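Local coordinates for protein 3-deoxy-D-manno-octulosonate 8-phosphate phosphatase KdsC (Haemophilus influenzae Rd, PDB 1K1E) that catalyses the hydrolysis of 3-deoxy-D-manno-octulosonate 8-phosphate to 3-deoxy-D-manno-octulosonate and inorganic phosphate in lipopolysaccharide biosynthesis, with magnesium as cofactor, at residues I12-V15 against D16-T20; D40-G43 against I44-M48; R66-I69 against A70-I74; A125-I129 against Y130-A134; R149-S152 against D153-Q157. One frame throughout, in Å; residues are numbered along the deposited sequence.

Contact 1: residues I12-V15 against D16-T20; sequences ITDV and DGVLT. With CO (cobalt (II) ion), chain M.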
loop_
_atom_site.group_PDB
_atom_site.type_symbol
_atom_site.label_atom_id
_atom_site.label_comp_id
_atom_site.label_asym_id
_atom_site.label_seq_id
_atom_site.Cartn_x
_atom_site.Cartn_y
_atom_site.Cartn_z
ATOM N N ILE A 12 17.346 14.194 -12.964
ATOM C CA ILE A 12 15.954 14.584 -13.274
ATOM C C ILE A 12 15.096 13.332 -12.956
ATOM O O ILE A 12 15.397 12.196 -13.451
ATOM C CB ILE A 12 15.788 14.879 -14.785
ATOM C CG1 ILE A 12 16.582 16.116 -15.176
ATOM C CG2 ILE A 12 14.294 15.106 -15.132
ATOM C CD1 ILE A 12 16.671 16.211 -16.686
ATOM N N THR A 13 14.024 13.534 -12.208
ATOM C CA THR A 13 13.180 12.423 -11.865
ATOM C C THR A 13 11.711 12.601 -12.276
ATOM O O THR A 13 11.084 13.663 -12.096
ATOM C CB THR A 13 13.247 12.109 -10.323
ATOM O OG1 THR A 13 12.435 10.959 -10.055
ATOM C CG2 THR A 13 12.662 13.200 -9.508
ATOM N N ASP A 14 11.185 11.551 -12.898
ATOM C CA ASP A 14 9.773 11.491 -13.221
ATOM C C ASP A 14 9.094 11.405 -11.842
ATOM O O ASP A 14 9.725 11.136 -10.810
ATOM C CB ASP A 14 9.461 10.193 -14.013
ATOM C CG ASP A 14 7.989 9.901 -14.089
ATOM O OD1 ASP A 14 7.204 10.846 -14.282
ATOM O OD2 ASP A 14 7.626 8.724 -13.981
ATOM N N VAL A 15 7.791 11.679 -11.793
ATOM C CA VAL A 15 7.092 11.583 -10.523
ATOM C C VAL A 15 6.257 10.314 -10.302
ATOM O O VAL A 15 6.571 9.491 -9.450
ATOM C CB VAL A 15 6.123 12.828 -10.306
ATOM C CG1 VAL A 15 5.264 12.645 -9.062
ATOM C CG2 VAL A 15 6.993 14.093 -10.177
ATOM N N ASP A 16 5.195 10.157 -11.072
ATOM C CA ASP A 16 4.311 9.005 -10.798
ATOM C C ASP A 16 4.930 7.718 -11.189
ATOM O O ASP A 16 5.306 7.563 -12.324
ATOM C CB ASP A 16 2.981 9.204 -11.509
ATOM C CG ASP A 16 2.276 10.462 -11.020
ATOM O OD1 ASP A 16 1.975 10.502 -9.801
ATOM O OD2 ASP A 16 2.096 11.406 -11.822
ATOM N N GLY A 17 5.047 6.781 -10.251
ATOM C CA GLY A 17 5.623 5.494 -10.628
ATOM C C GLY A 17 7.093 5.419 -10.274
ATOM O O GLY A 17 7.682 4.321 -10.284
ATOM N N VAL A 18 7.679 6.598 -9.953
ATOM C CA VAL A 18 9.072 6.670 -9.564
ATOM C C VAL A 18 9.129 7.202 -8.142
ATOM O O VAL A 18 9.529 6.485 -7.248
ATOM C CB VAL A 18 9.876 7.544 -10.529
ATOM C CG1 VAL A 18 11.291 7.738 -10.037
ATOM C CG2 VAL A 18 9.945 6.812 -11.887
ATOM N N LEU A 19 8.669 8.430 -7.925
ATOM C CA LEU A 19 8.657 8.961 -6.548
ATOM C C LEU A 19 7.415 8.460 -5.796
ATOM O O LEU A 19 7.308 8.651 -4.593
ATOM C CB LEU A 19 8.636 10.481 -6.567
ATOM C CG LEU A 19 9.905 11.083 -7.205
ATOM C CD1 LEU A 19 9.730 12.654 -7.059
ATOM C CD2 LEU A 19 11.162 10.611 -6.387
ATOM N N THR A 20 6.482 7.852 -6.514
ATOM C CA THR A 20 5.254 7.257 -5.984
ATOM C C THR A 20 5.183 5.793 -6.503
ATOM O O THR A 20 5.965 5.401 -7.392
ATOM C CB THR A 20 3.984 7.963 -6.472
ATOM O OG1 THR A 20 3.710 7.556 -7.810
ATOM C CG2 THR A 20 4.117 9.510 -6.374
HETATM CO CO CO M . 5.875 7.749 -14.405
HETATM O O HOH W 1 4.894 9.692 -14.247
HETATM O O HOH W 2 4.125 6.611 -14.548
HETATM O O HOH W 3 6.133 8.103 -16.490
#
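V15 meets the following loop through its carbonyl oxygen, which collects the backbone N-H groups of a tight turn. L19 N comes to V15 O at 2.8 Å, in the carbonyl plane, and V18 N at 3.1 Å from above that plane, so one acceptor takes two donors at different elevations; T20 N adds a weak third bond. The turn brings the L19 side chain back over the end of strand 10-14: its CG rests 3.6 Å from D14 O, CD1 lies near T13 CG2, and V15 CG2 is a looser neighbour of CD1. T13 OG1, anti to N (chi1 -177°), is set beside its own carbonyl carbon and donates to D14 O on a lone pair, while V18 CG1 packs on the same hydroxyl at 3.4 Å. D16 belongs to the turn through its backbone: D16 O binds cobalt at 2.2 Å and D14 OD2 binds it at 2.0 Å. Three waters and D107 complete the metal shell, and D14 OD1 takes a proton from one of these waters and pairs with K84. The D16 carboxylate leads away from the metal, and its OD1 forms a salt bridge with K34. G17 N closes the turn on T20 OG1 at 2.9 Å. D14, D16 and V18 fit the DxDx(T/V) signature of HAD phosphatases; the strand-end D14 carboxylate and the turn's D16 carbonyl supply neighbouring ligands to one metal.

Contact 2: residues D40-G43 against I44-M48; sequences DGLG and IKMLM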
loop_
_atom_site.group_PDB
_atom_site.type_symbol
_atom_site.label_atom_id
_atom_site.label_comp_id
_atom_site.label_asym_id
_atom_site.label_seq_id
_atom_site.Cartn_x
_atom_site.Cartn_y
_atom_site.Cartn_z
ATOM N N ASP A 40 13.480 8.526 -0.196
ATOM C CA ASP A 40 13.790 9.241 -1.431
ATOM C C ASP A 40 14.092 10.756 -1.102
ATOM O O ASP A 40 14.994 11.391 -1.677
ATOM C CB ASP A 40 12.590 9.245 -2.371
ATOM C CG ASP A 40 12.363 7.871 -3.073
ATOM O OD1 ASP A 40 13.324 7.103 -3.172
ATOM O OD2 ASP A 40 11.256 7.587 -3.573
ATOM N N GLY A 41 13.249 11.321 -0.258
ATOM C CA GLY A 41 13.421 12.710 0.082
ATOM C C GLY A 41 14.778 12.906 0.716
ATOM O O GLY A 41 15.418 13.905 0.455
ATOM N N LEU A 42 15.235 11.995 1.553
ATOM C CA LEU A 42 16.565 12.186 2.102
ATOM C C LEU A 42 17.652 12.022 1.012
ATOM O O LEU A 42 18.664 12.714 1.026
ATOM C CB LEU A 42 16.827 11.196 3.236
ATOM C CG LEU A 42 18.190 11.317 3.891
ATOM C CD1 LEU A 42 18.294 12.747 4.437
ATOM C CD2 LEU A 42 18.373 10.308 4.984
ATOM N N GLY A 43 17.428 11.110 0.067
ATOM C CA GLY A 43 18.386 10.928 -1.011
ATOM C C GLY A 43 18.489 12.220 -1.832
ATOM O O GLY A 43 19.592 12.591 -2.327
ATOM N N ILE A 44 17.343 12.865 -2.056
ATOM C CA ILE A 44 17.291 14.096 -2.829
ATOM C C ILE A 44 18.117 15.147 -2.105
ATOM O O ILE A 44 18.932 15.828 -2.735
ATOM C CB ILE A 44 15.826 14.523 -2.982
ATOM C CG1 ILE A 44 15.185 13.706 -4.117
ATOM C CG2 ILE A 44 15.707 15.982 -3.318
ATOM C CD1 ILE A 44 13.639 13.732 -4.054
ATOM N N LYS A 45 17.952 15.261 -0.783
ATOM C CA LYS A 45 18.730 16.278 -0.057
ATOM C C LYS A 45 20.222 15.936 -0.106
ATOM O O LYS A 45 21.064 16.841 -0.134
ATOM C CB LYS A 45 18.336 16.371 1.429
ATOM C CG LYS A 45 16.846 16.588 1.667
ATOM C CD LYS A 45 16.350 17.810 0.877
ATOM C CE LYS A 45 17.033 19.131 1.311
ATOM N NZ LYS A 45 16.692 20.262 0.367
ATOM N N MET A 46 20.536 14.629 -0.025
ATOM C CA MET A 46 21.936 14.222 -0.038
ATOM C C MET A 46 22.538 14.630 -1.350
ATOM O O MET A 46 23.665 15.087 -1.414
ATOM C CB MET A 46 22.047 12.707 0.193
ATOM C CG MET A 46 21.792 12.362 1.611
ATOM S SD MET A 46 21.622 10.615 1.836
ATOM C CE MET A 46 21.928 10.489 3.729
ATOM N N LEU A 47 21.785 14.459 -2.429
ATOM C CA LEU A 47 22.339 14.851 -3.693
ATOM C C LEU A 47 22.660 16.325 -3.771
ATOM O O LEU A 47 23.768 16.698 -4.134
ATOM C CB LEU A 47 21.404 14.507 -4.875
ATOM C CG LEU A 47 21.183 12.999 -5.176
ATOM C CD1 LEU A 47 20.230 12.810 -6.365
ATOM C CD2 LEU A 47 22.539 12.321 -5.540
ATOM N N MET A 48 21.683 17.132 -3.409
ATOM C CA MET A 48 21.862 18.573 -3.485
ATOM C C MET A 48 23.046 19.001 -2.630
ATOM O O MET A 48 23.847 19.867 -3.020
ATOM C CB MET A 48 20.545 19.186 -3.048
ATOM C CG MET A 48 19.378 18.793 -3.971
ATOM S SD MET A 48 17.724 19.526 -3.612
ATOM C CE MET A 48 17.941 19.939 -2.087
#
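I44 N donates to D40 O at 2.8 Å, the first of four successive i to i+4 bonds that tie D40-G43 to I44-M48 within helix 38-49. K45 N to G41 O follows at 3.1 Å, then M46 N to L42 O and L47 N to G43 O, each at 2.9 Å, so all four carbonyls of the first segment are taken by the next turn. Side-chain carbons crowd round the same oxygens. M46 CG lies 3.2 Å from L42 O and K45 CG 3.3 Å from G41 O; both CG atoms stand anti to their own carbonyl carbon, which swings them back over the preceding turn. M46 then runs extended, and its CE reaches L42 CD2 at 3.8 Å, the apolar side-chain contact across the segments. The polar tips look outside for partners. D40 OD1 accepts from the backbone N of R149 in helix 147-158, and K45 NZ bonds to the carbonyl O of L72. L42 and M46 also pack on D108 and S109 of the third subunit. G41 and G43 present bare backbone, and R68 comes close to G41. D40, G41 and K45 are substrate-binding positions by similarity, so this is regular alpha-helix whose first turns probably line one side of the substrate pocket in the HAD-type phosphatase fold.

Contact 3: residues R66-I69 against A70-I74; sequences RRRI and ADLGI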
loop_
_atom_site.group_PDB
_atom_site.type_symbol
_atom_site.label_atom_id
_atom_site.label_comp_id
_atom_site.label_asym_id
_atom_site.label_seq_id
_atom_site.Cartn_x
_atom_site.Cartn_y
_atom_site.Cartn_z
ATOM N N ARG A 66 3.502 20.487 -5.988
ATOM C CA ARG A 66 4.288 21.674 -5.716
ATOM C C ARG A 66 4.701 21.808 -4.247
ATOM O O ARG A 66 5.787 22.255 -3.938
ATOM C CB ARG A 66 3.493 22.880 -6.234
ATOM C CG ARG A 66 3.654 22.979 -7.775
ATOM C CD ARG A 66 2.770 24.051 -8.393
ATOM N NE ARG A 66 2.897 24.141 -9.864
ATOM C CZ ARG A 66 3.743 24.947 -10.498
ATOM N NH1 ARG A 66 4.561 25.719 -9.817
ATOM N NH2 ARG A 66 3.701 25.070 -11.824
ATOM N N ARG A 67 3.828 21.353 -3.361
ATOM C CA ARG A 67 4.102 21.401 -1.939
ATOM C C ARG A 67 5.259 20.446 -1.637
ATOM O O ARG A 67 6.163 20.771 -0.884
ATOM C CB ARG A 67 2.855 20.988 -1.169
ATOM C CG ARG A 67 3.053 20.947 0.403
ATOM C CD ARG A 67 3.763 22.145 0.883
ATOM N NE ARG A 67 4.032 22.117 2.321
ATOM C CZ ARG A 67 3.385 22.845 3.224
ATOM N NH1 ARG A 67 2.428 23.674 2.815
ATOM N NH2 ARG A 67 3.697 22.746 4.537
ATOM N N ARG A 68 5.238 19.273 -2.252
ATOM C CA ARG A 68 6.317 18.299 -2.023
ATOM C C ARG A 68 7.618 18.881 -2.543
ATOM O O ARG A 68 8.640 18.822 -1.854
ATOM C CB ARG A 68 5.966 16.979 -2.718
ATOM C CG ARG A 68 7.036 15.781 -2.540
ATOM C CD ARG A 68 7.458 15.610 -1.105
ATOM N NE ARG A 68 8.334 14.470 -0.946
ATOM C CZ ARG A 68 8.979 14.156 0.162
ATOM N NH1 ARG A 68 8.858 14.914 1.269
ATOM N NH2 ARG A 68 9.782 13.082 0.128
ATOM N N ILE A 69 7.594 19.431 -3.760
ATOM C CA ILE A 69 8.781 20.063 -4.336
ATOM C C ILE A 69 9.376 21.175 -3.428
ATOM O O ILE A 69 10.591 21.243 -3.201
ATOM C CB ILE A 69 8.429 20.632 -5.671
ATOM C CG1 ILE A 69 8.352 19.475 -6.704
ATOM C CG2 ILE A 69 9.445 21.711 -6.066
ATOM C CD1 ILE A 69 7.766 19.916 -8.042
ATOM N N ALA A 70 8.497 21.993 -2.881
ATOM C CA ALA A 70 8.881 23.102 -1.980
ATOM C C ALA A 70 9.479 22.573 -0.687
ATOM O O ALA A 70 10.513 23.068 -0.231
ATOM C CB ALA A 70 7.635 23.997 -1.705
ATOM N N ASP A 71 8.841 21.550 -0.094
ATOM C CA ASP A 71 9.375 20.951 1.128
ATOM C C ASP A 71 10.777 20.398 0.900
ATOM O O ASP A 71 11.612 20.453 1.786
ATOM C CB ASP A 71 8.505 19.784 1.619
ATOM C CG ASP A 71 7.242 20.220 2.290
ATOM O OD1 ASP A 71 7.038 21.454 2.457
ATOM O OD2 ASP A 71 6.441 19.309 2.665
ATOM N N LEU A 72 11.027 19.822 -0.284
ATOM C CA LEU A 72 12.315 19.256 -0.603
ATOM C C LEU A 72 13.402 20.250 -0.976
ATOM O O LEU A 72 14.552 19.886 -1.053
ATOM C CB LEU A 72 12.153 18.252 -1.725
ATOM C CG LEU A 72 11.415 16.969 -1.323
ATOM C CD1 LEU A 72 11.158 16.162 -2.555
ATOM C CD2 LEU A 72 12.170 16.187 -0.303
ATOM N N GLY A 73 13.014 21.494 -1.214
ATOM C CA GLY A 73 13.964 22.535 -1.583
ATOM C C GLY A 73 14.363 22.440 -3.047
ATOM O O GLY A 73 15.402 22.968 -3.465
ATOM N N ILE A 74 13.527 21.768 -3.827
ATOM C CA ILE A 74 13.806 21.580 -5.262
ATOM C C ILE A 74 13.398 22.853 -5.966
ATOM O O ILE A 74 12.267 23.304 -5.779
ATOM C CB ILE A 74 12.998 20.354 -5.800
ATOM C CG1 ILE A 74 13.611 19.058 -5.248
ATOM C CG2 ILE A 74 12.945 20.341 -7.262
ATOM C CD1 ILE A 74 12.940 17.761 -5.802
HETATM O O HOH W 4 5.263 19.921 4.961
#
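R67 and D71, one helical turn apart, are joined by a salt bridge at the end of helix 63-72. From CB, R67 has CG anti to the backbone N (chi1 178°), then bends at chi2 (45°), which turns the chain toward the next turn of the helix. Its CD comes 3.7 Å from D71 OD1, and NE donates to that oxygen at 3.1 Å in a weak, bent bond. Beyond CZ, NH2 donates to a water that in turn gives a proton to D71 OD2 at 2.7 Å, so the guanidinium holds one carboxylate oxygen directly and the other through solvent. The two flat groups stand nearly perpendicular, at 79°. D71 OD2 also bonds to Y26 OH of the third subunit, as does R68 NH1. R68 bends in the same way, but its guanidinium is laid over the L72 side chain: L72 CD2 sits 3.7 Å from the guanidinium plane, over its centre, an apolar support under one face of a substrate-binding arginine (by similarity). The helix ends in a Schellman motif. I69 O accepts from I74 N at 3.0 Å, G73 N donates to A70 O, the inner bond of the motif, and G73 takes the positive phi that lets the chain turn. Past it, I74 CB returns to I69 CG2 at 3.8 Å. The turn belongs to the beta-alpha-beta unit of strand 53-58, helix 63-72 and strand 76-79: I69 faces V56 and F77, I74 leans on V54 and V56, and L72 and I74 both touch I44 of helix 38-49.

Contact 4: residues A125-I129 against Y130-A134; sequences ADAPI and YVKNA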
loop_
_atom_site.group_PDB
_atom_site.type_symbol
_atom_site.label_atom_id
_atom_site.label_comp_id
_atom_site.label_asym_id
_atom_site.label_seq_id
_atom_site.Cartn_x
_atom_site.Cartn_y
_atom_site.Cartn_z
ATOM N N ALA A 125 12.189 -0.875 -10.499
ATOM C CA ALA A 125 12.012 -2.339 -10.645
ATOM C C ALA A 125 10.719 -2.847 -11.255
ATOM O O ALA A 125 10.669 -3.972 -11.768
ATOM C CB ALA A 125 12.212 -2.988 -9.307
ATOM N N ASP A 126 9.646 -2.104 -11.105
ATOM C CA ASP A 126 8.356 -2.579 -11.606
ATOM C C ASP A 126 8.001 -1.945 -12.920
ATOM O O ASP A 126 6.881 -2.086 -13.399
ATOM C CB ASP A 126 7.208 -2.373 -10.594
ATOM C CG ASP A 126 7.134 -0.947 -10.051
ATOM O OD1 ASP A 126 6.031 -0.533 -9.708
ATOM O OD2 ASP A 126 8.142 -0.218 -9.933
ATOM N N ALA A 127 8.987 -1.298 -13.549
ATOM C CA ALA A 127 8.760 -0.737 -14.867
ATOM C C ALA A 127 8.601 -1.902 -15.881
ATOM O O ALA A 127 9.097 -3.019 -15.666
ATOM C CB ALA A 127 9.983 0.137 -15.313
ATOM N N PRO A 128 7.917 -1.653 -17.007
ATOM C CA PRO A 128 7.805 -2.781 -17.951
ATOM C C PRO A 128 9.062 -3.069 -18.651
ATOM O O PRO A 128 9.981 -2.238 -18.722
ATOM C CB PRO A 128 6.720 -2.343 -18.932
ATOM C CG PRO A 128 6.816 -0.803 -18.879
ATOM C CD PRO A 128 7.107 -0.504 -17.424
ATOM N N ILE A 129 9.064 -4.251 -19.254
ATOM C CA ILE A 129 10.241 -4.734 -19.935
ATOM C C ILE A 129 10.816 -3.774 -20.932
ATOM O O ILE A 129 12.035 -3.589 -21.009
ATOM C CB ILE A 129 9.878 -6.009 -20.648
ATOM C CG1 ILE A 129 9.339 -7.005 -19.612
ATOM C CG2 ILE A 129 11.039 -6.528 -21.445
ATOM C CD1 ILE A 129 10.428 -7.722 -18.922
ATOM N N TYR A 130 9.938 -3.154 -21.694
ATOM C CA TYR A 130 10.392 -2.243 -22.719
ATOM C C TYR A 130 11.035 -0.970 -22.196
ATOM O O TYR A 130 11.806 -0.342 -22.908
ATOM C CB TYR A 130 9.264 -1.939 -23.735
ATOM C CG TYR A 130 7.908 -1.696 -23.129
ATOM C CD1 TYR A 130 7.539 -0.432 -22.699
ATOM C CD2 TYR A 130 7.010 -2.736 -22.957
ATOM C CE1 TYR A 130 6.309 -0.204 -22.125
ATOM C CE2 TYR A 130 5.749 -2.503 -22.373
ATOM C CZ TYR A 130 5.420 -1.248 -21.971
ATOM O OH TYR A 130 4.192 -1.028 -21.434
ATOM N N VAL A 131 10.736 -0.617 -20.957
ATOM C CA VAL A 131 11.356 0.538 -20.320
ATOM C C VAL A 131 12.693 0.026 -19.709
ATOM O O VAL A 131 13.778 0.645 -19.839
ATOM C CB VAL A 131 10.413 1.049 -19.196
ATOM C CG1 VAL A 131 11.214 1.869 -18.190
ATOM C CG2 VAL A 131 9.264 1.865 -19.824
ATOM N N LYS A 132 12.641 -1.145 -19.084
ATOM C CA LYS A 132 13.854 -1.706 -18.482
ATOM C C LYS A 132 14.933 -1.924 -19.511
ATOM O O LYS A 132 16.127 -1.688 -19.240
ATOM C CB LYS A 132 13.526 -3.054 -17.805
ATOM C CG LYS A 132 12.833 -2.820 -16.483
ATOM C CD LYS A 132 12.657 -4.204 -15.790
ATOM C CE LYS A 132 12.214 -4.098 -14.385
ATOM N NZ LYS A 132 12.016 -5.475 -13.774
ATOM N N ASN A 133 14.529 -2.375 -20.704
ATOM C CA ASN A 133 15.534 -2.648 -21.757
ATOM C C ASN A 133 16.179 -1.383 -22.293
ATOM O O ASN A 133 17.301 -1.379 -22.807
ATOM C CB ASN A 133 14.881 -3.374 -22.919
ATOM C CG ASN A 133 15.917 -4.162 -23.755
ATOM O OD1 ASN A 133 15.979 -4.061 -24.987
ATOM N ND2 ASN A 133 16.735 -4.864 -23.084
ATOM N N ALA A 134 15.467 -0.289 -22.123
ATOM C CA ALA A 134 15.947 0.978 -22.635
ATOM C C ALA A 134 16.928 1.775 -21.763
ATOM O O ALA A 134 17.640 2.662 -22.260
ATOM C CB ALA A 134 14.705 1.876 -22.988
#
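P128 O is gripped by two backbone N-H groups of the short helix that P128 caps: K132 N at 2.9 Å, in the carbonyl plane and nearly straight, and V131 N at 2.9 Å, from 50° out of that plane. N133 N continues the series to I129 O at 2.8 Å. From the same helix K132 reaches back along the loop, its chain extended beyond CG, and donates NZ to A125 O at 2.8 Å; on the way CE passes A127 O. The lysine thus ties the loop before the helix to the helix itself. The proline lies across one face of the Y130 ring. P128 CB stands 3.7 Å from the ring centroid, a CH-pi contact 22° off the normal, while P128 CG touches Y130 CE1 at 3.3 Å. Y130 can fold back like this because its CG is placed between N and the carbonyl carbon (chi1 43°). On another flank V131 CG2 meets P128 CG, and V131 CG1 packs on A127 CB at 3.6 Å, so the methyls of V131 bridge proline and alanine. The Y130 hydroxyl bonds to D153 OD1 of the second subunit, and its ring meets F165 of that subunit, which makes this turn part of the tetramer interface. Within its own chain the loop leaves strand 120-123, D126 accepts from the backbone N of G143, V131 packs on F115 of helix 112-117, and the helix leads on toward strand 137-138, an edge strand of the parallel sheet within this chain.

Contact 5: residues R149-S152 against D153-Q157; sequences REMS and DMILQ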
loop_
_atom_site.group_PDB
_atom_site.type_symbol
_atom_site.label_atom_id
_atom_site.label_comp_id
_atom_site.label_asym_id
_atom_site.label_seq_id
_atom_site.Cartn_x
_atom_site.Cartn_y
_atom_site.Cartn_z
ATOM N N ARG A 149 16.113 6.684 -3.963
ATOM C CA ARG A 149 17.196 6.563 -2.968
ATOM C C ARG A 149 18.220 5.503 -3.376
ATOM O O ARG A 149 19.408 5.676 -3.175
ATOM C CB ARG A 149 16.604 6.192 -1.616
ATOM C CG ARG A 149 17.631 6.136 -0.500
ATOM C CD ARG A 149 18.493 7.370 -0.360
ATOM N NE ARG A 149 19.428 7.196 0.773
ATOM C CZ ARG A 149 19.090 7.383 2.032
ATOM N NH1 ARG A 149 17.852 7.761 2.350
ATOM N NH2 ARG A 149 19.983 7.171 2.971
ATOM N N GLU A 150 17.755 4.394 -3.960
ATOM C CA GLU A 150 18.698 3.356 -4.454
ATOM C C GLU A 150 19.699 3.978 -5.462
ATOM O O GLU A 150 20.918 3.781 -5.381
ATOM C CB GLU A 150 17.922 2.229 -5.139
ATOM C CG GLU A 150 18.830 1.123 -5.633
ATOM C CD GLU A 150 18.020 -0.044 -6.203
ATOM O OE1 GLU A 150 18.634 -0.879 -6.782
ATOM O OE2 GLU A 150 16.767 -0.068 -6.086
ATOM N N MET A 151 19.143 4.756 -6.392
ATOM C CA MET A 151 19.894 5.464 -7.381
ATOM C C MET A 151 20.778 6.539 -6.734
ATOM O O MET A 151 21.983 6.613 -7.008
ATOM C CB MET A 151 18.938 6.120 -8.409
ATOM C CG MET A 151 19.713 6.948 -9.499
ATOM S SD MET A 151 18.510 7.987 -10.372
ATOM C CE MET A 151 17.732 9.055 -8.994
ATOM N N SER A 152 20.221 7.411 -5.888
ATOM C CA SER A 152 21.122 8.451 -5.312
ATOM C C SER A 152 22.276 7.857 -4.543
ATOM O O SER A 152 23.420 8.325 -4.642
ATOM C CB SER A 152 20.374 9.461 -4.430
ATOM O OG SER A 152 19.697 8.836 -3.364
ATOM N N ASP A 153 22.007 6.804 -3.785
ATOM C CA ASP A 153 23.065 6.150 -3.031
ATOM C C ASP A 153 24.142 5.675 -4.017
ATOM O O ASP A 153 25.327 5.813 -3.742
ATOM C CB ASP A 153 22.559 4.896 -2.312
ATOM C CG ASP A 153 21.804 5.187 -1.034
ATOM O OD1 ASP A 153 21.263 4.197 -0.526
ATOM O OD2 ASP A 153 21.766 6.322 -0.510
ATOM N N MET A 154 23.710 5.090 -5.140
ATOM C CA MET A 154 24.669 4.556 -6.135
ATOM C C MET A 154 25.525 5.666 -6.707
ATOM O O MET A 154 26.765 5.517 -6.840
ATOM C CB MET A 154 23.932 3.910 -7.327
ATOM C CG MET A 154 23.271 2.597 -7.044
ATOM S SD MET A 154 22.592 1.921 -8.595
ATOM C CE MET A 154 23.941 2.196 -9.656
ATOM N N ILE A 155 24.861 6.759 -7.083
ATOM C CA ILE A 155 25.614 7.885 -7.638
ATOM C C ILE A 155 26.621 8.435 -6.608
ATOM O O ILE A 155 27.788 8.637 -6.919
ATOM C CB ILE A 155 24.647 9.020 -8.103
ATOM C CG1 ILE A 155 23.744 8.476 -9.220
ATOM C CG2 ILE A 155 25.485 10.252 -8.572
ATOM C CD1 ILE A 155 22.617 9.418 -9.680
ATOM N N LEU A 156 26.151 8.722 -5.401
ATOM C CA LEU A 156 27.047 9.237 -4.370
ATOM C C LEU A 156 28.186 8.288 -4.035
ATOM O O LEU A 156 29.335 8.714 -3.774
ATOM C CB LEU A 156 26.273 9.572 -3.095
ATOM C CG LEU A 156 25.324 10.767 -3.262
ATOM C CD1 LEU A 156 24.347 10.859 -2.119
ATOM C CD2 LEU A 156 26.147 12.053 -3.359
ATOM N N GLN A 157 27.896 6.994 -4.019
ATOM C CA GLN A 157 28.981 6.091 -3.731
ATOM C C GLN A 157 30.004 6.146 -4.847
ATOM O O GLN A 157 31.185 6.102 -4.587
ATOM C CB GLN A 157 28.459 4.689 -3.609
ATOM C CG GLN A 157 29.559 3.689 -3.413
ATOM C CD GLN A 157 29.012 2.570 -2.637
ATOM O OE1 GLN A 157 28.723 2.718 -1.427
ATOM N NE2 GLN A 157 28.788 1.444 -3.310
HETATM O O HOH W 5 21.507 8.945 -1.378
#
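R149 and D153, four residues apart on helix 147-158, form the ionic part of this contact. R149 NE donates to D153 OD2 at 2.8 Å; the acceptor lies at the edge of the guanidinium, 2° out of its plane, NE meets OD2 on its syn side, somewhat out of the carboxylate plane, and the two planes are 89° apart. The bend of R149 at chi2 (52°) carries NE over to that oxygen. Both groups have further partners: R149 NH1 makes a salt bridge to D108 of the third subunit and bonds to R39 O, and D153 OD1 has its own partner on the third subunit. A water links S152 OG with D153 OD2, to which it donates at 2.8 Å. Among the backbone bonds, D153 N to R149 O and I155 N to M151 O are both 2.9 Å, L156 N to S152 O is nearly straight, and M154 N to E150 O is longer, 3.1 Å. Apolar contact is made by M151 CG and I155 CD1, 3.8 Å apart, the two side chains running side by side; M151 goes on to pack against F122 of strand 120-123. E150 bonds to T141 and S140. An i to i+4 salt bridge on a regular alpha-helix is a standard motif; here both its poles also meet the third subunit, and the helix packs on strand 120-123 of the HAD-type sheet.

In the fold
The five contacts follow one another along the chain without overlap. Contact 1 ends strand 10-14, a central strand of the parallel sheet, and carries the metal; its centre lies about 14 Å from those of contacts 2, 3 and 4 and about 15 Å from that of contact 5. Contacts 2, 3 and 5 are turns of helices 38-49, 63-72 and 147-158. Contact 2 stands between the other two and touches both, with centres about 12 Å from contact 3 and about 9 Å from contact 5. Contact 4 lies on the opposite side of the chain's centre from contacts 2 and 3. Copies of contacts 4 and 5 meet between subunits, so these two regions take part in the tetramer interface.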